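Local structure of probable polysaccharide deacetylase pdaA (Bacillus subtilis, 1NY1) at residues V1-I6 against S147-K152. The protein deacetylates N-acetylmuramic acid residues in peptidoglycan, leading to muramic delta-lactam in the spore cortex, and is required for germination. Numbering follows the deposited sequence.
Sequences VPNEPI and SEYVLK
Ser147 OG is gripped from two directions: it donates to Asn3 OD1 at 2.7 Å and accepts from Val150 N at 3.1 Å, the second a capping bond, with Ser147 at the N-cap position of helix 148-156. The donor lies in the plane of the Asn3 carbonyl, with a C=O...OG angle of 150°. Asn3 reaches it because CG stands anti to its backbone N (chi1 -176°), which lays the side chain alongside that of Tyr149, amide and ring planes 74° apart. OD1 thereby also comes within 3.2 Å of Tyr149 CD2, while Asn3 ND2 is bound by the carbonyl of Thr109. With an alanine at Ser147, Asn3 OD1 would probably lose its donor and Val150 N its capping acceptor, leaving the amide to rely on its ND2 bond to Thr109 O. The first turn of the helix has further partners: Tyr149 N makes a weak, bent bond to Pro2 O at 3.1 Å, and Glu148 N donates to a water that in turn donates to Glu4 O. Towards the chain start, Val1 leans on the helix through both methyls, CG2 lying 3.6 Å from Tyr149 CA and CG1 3.7 Å from the aliphatic Lys152 CD. The extended Glu148 side chain passes Val1 CB with its CG, and its OE2 makes a salt bridge to Lys31 NZ and a hydrogen bond to Tyr32 OH. This surface contact thus fastens the N-terminal arm over the start of helix 148-156, where strand 6-7 pairs antiparallel with strand 145-146 and Ile6 packs on helix 23-31.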
loop_
_atom_site.group_PDB
_atom_site.type_symbol
_atom_site.label_atom_id
_atom_site.label_comp_id
_atom_site.label_asym_id
_atom_site.label_seq_id
_atom_site.Cartn_x
_atom_site.Cartn_y
_atom_site.Cartn_z
ATOM N N VAL A 1 11.168 22.997 -8.228
ATOM C CA VAL A 1 11.578 21.571 -8.345
ATOM C C VAL A 1 11.060 20.962 -9.640
ATOM O O VAL A 1 9.995 21.329 -10.130
ATOM C CB VAL A 1 11.042 20.735 -7.162
ATOM C CG1 VAL A 1 11.585 21.287 -5.856
ATOM C CG2 VAL A 1 9.522 20.744 -7.161
ATOM N N PRO A 2 11.812 20.010 -10.210
ATOM C CA PRO A 2 11.403 19.362 -11.459
ATOM C C PRO A 2 10.124 18.539 -11.340
ATOM O O PRO A 2 9.802 18.012 -10.273
ATOM C CB PRO A 2 12.616 18.505 -11.814
ATOM C CG PRO A 2 13.175 18.151 -10.477
ATOM C CD PRO A 2 13.087 19.456 -9.721
ATOM N N ASN A 3 9.395 18.442 -12.446
ATOM C CA ASN A 3 8.160 17.677 -12.473
ATOM C C ASN A 3 8.225 16.589 -13.538
ATOM O O ASN A 3 7.244 16.319 -14.235
ATOM C CB ASN A 3 6.962 18.593 -12.729
ATOM C CG ASN A 3 5.640 17.848 -12.667
ATOM O OD1 ASN A 3 5.442 16.983 -11.809
ATOM N ND2 ASN A 3 4.724 18.186 -13.565
ATOM N N GLU A 4 9.395 15.974 -13.664
ATOM C CA GLU A 4 9.580 14.901 -14.632
ATOM C C GLU A 4 8.926 13.638 -14.089
ATOM O O GLU A 4 9.280 13.170 -13.011
ATOM C CB GLU A 4 11.073 14.658 -14.875
ATOM C CG GLU A 4 11.723 15.694 -15.773
ATOM C CD GLU A 4 11.205 15.622 -17.198
ATOM O OE1 GLU A 4 11.300 14.531 -17.801
ATOM O OE2 GLU A 4 10.709 16.650 -17.708
ATOM N N PRO A 5 7.945 13.085 -14.821
ATOM C CA PRO A 5 7.250 11.868 -14.391
ATOM C C PRO A 5 8.215 10.732 -14.053
ATOM O O PRO A 5 9.189 10.487 -14.773
ATOM C CB PRO A 5 6.370 11.539 -15.591
ATOM C CG PRO A 5 6.023 12.892 -16.116
ATOM C CD PRO A 5 7.346 13.622 -16.055
ATOM N N ILE A 6 7.934 10.045 -12.950
ATOM C CA ILE A 6 8.754 8.931 -12.487
ATOM C C ILE A 6 7.819 7.787 -12.101
ATOM O O ILE A 6 6.879 7.990 -11.337
ATOM C CB ILE A 6 9.585 9.329 -11.237
ATOM C CG1 ILE A 6 10.437 10.563 -11.540
ATOM C CG2 ILE A 6 10.481 8.175 -10.815
ATOM C CD1 ILE A 6 11.190 11.094 -10.336
ATOM N N SER A 147 6.799 12.527 -9.020
ATOM C CA SER A 147 7.867 13.434 -9.430
ATOM C C SER A 147 8.294 14.197 -8.190
ATOM O O SER A 147 7.647 14.104 -7.151
ATOM C CB SER A 147 7.359 14.424 -10.482
ATOM O OG SER A 147 6.384 15.300 -9.926
ATOM N N GLU A 148 9.381 14.948 -8.284
ATOM C CA GLU A 148 9.821 15.707 -7.129
ATOM C C GLU A 148 8.726 16.710 -6.766
ATOM O O GLU A 148 8.453 16.944 -5.589
ATOM C CB GLU A 148 11.139 16.414 -7.435
ATOM C CG GLU A 148 11.645 17.288 -6.309
ATOM C CD GLU A 148 13.146 17.451 -6.341
ATOM O OE1 GLU A 148 13.748 17.167 -7.398
ATOM O OE2 GLU A 148 13.721 17.866 -5.312
ATOM N N TYR A 149 8.086 17.282 -7.782
ATOM C CA TYR A 149 7.003 18.241 -7.574
ATOM C C TYR A 149 5.856 17.613 -6.781
ATOM O O TYR A 149 5.314 18.233 -5.866
ATOM C CB TYR A 149 6.474 18.740 -8.922
ATOM C CG TYR A 149 5.065 19.299 -8.871
ATOM C CD1 TYR A 149 4.794 20.523 -8.259
ATOM C CD2 TYR A 149 3.998 18.589 -9.417
ATOM C CE1 TYR A 149 3.490 21.023 -8.196
ATOM C CE2 TYR A 149 2.697 19.077 -9.358
ATOM C CZ TYR A 149 2.449 20.292 -8.747
ATOM O OH TYR A 149 1.160 20.769 -8.691
ATOM N N VAL A 150 5.483 16.390 -7.147
ATOM C CA VAL A 150 4.401 15.680 -6.471
ATOM C C VAL A 150 4.786 15.345 -5.034
ATOM O O VAL A 150 3.964 15.450 -4.123
ATOM C CB VAL A 150 4.046 14.363 -7.202
ATOM C CG1 VAL A 150 3.000 13.588 -6.405
ATOM C CG2 VAL A 150 3.517 14.671 -8.598
ATOM N N LEU A 151 6.036 14.931 -4.838
ATOM C CA LEU A 151 6.518 14.586 -3.505
ATOM C C LEU A 151 6.589 15.823 -2.619
ATOM O O LEU A 151 6.226 15.778 -1.444
ATOM C CB LEU A 151 7.902 13.934 -3.584
ATOM C CG LEU A 151 7.972 12.508 -4.125
ATOM C CD1 LEU A 151 9.417 12.034 -4.128
ATOM C CD2 LEU A 151 7.110 11.591 -3.259
ATOM N N LYS A 152 7.056 16.928 -3.193
ATOM C CA LYS A 152 7.178 18.176 -2.457
ATOM C C LYS A 152 5.808 18.699 -2.037
ATOM O O LYS A 152 5.600 19.074 -0.883
ATOM C CB LYS A 152 7.889 19.218 -3.321
ATOM C CG LYS A 152 8.164 20.527 -2.611
ATOM C CD LYS A 152 8.625 21.593 -3.593
ATOM C CE LYS A 152 8.869 22.919 -2.889
ATOM N NZ LYS A 152 9.992 22.822 -1.914
HETATM O O HOH W 1 10.508 14.894 -11.216
#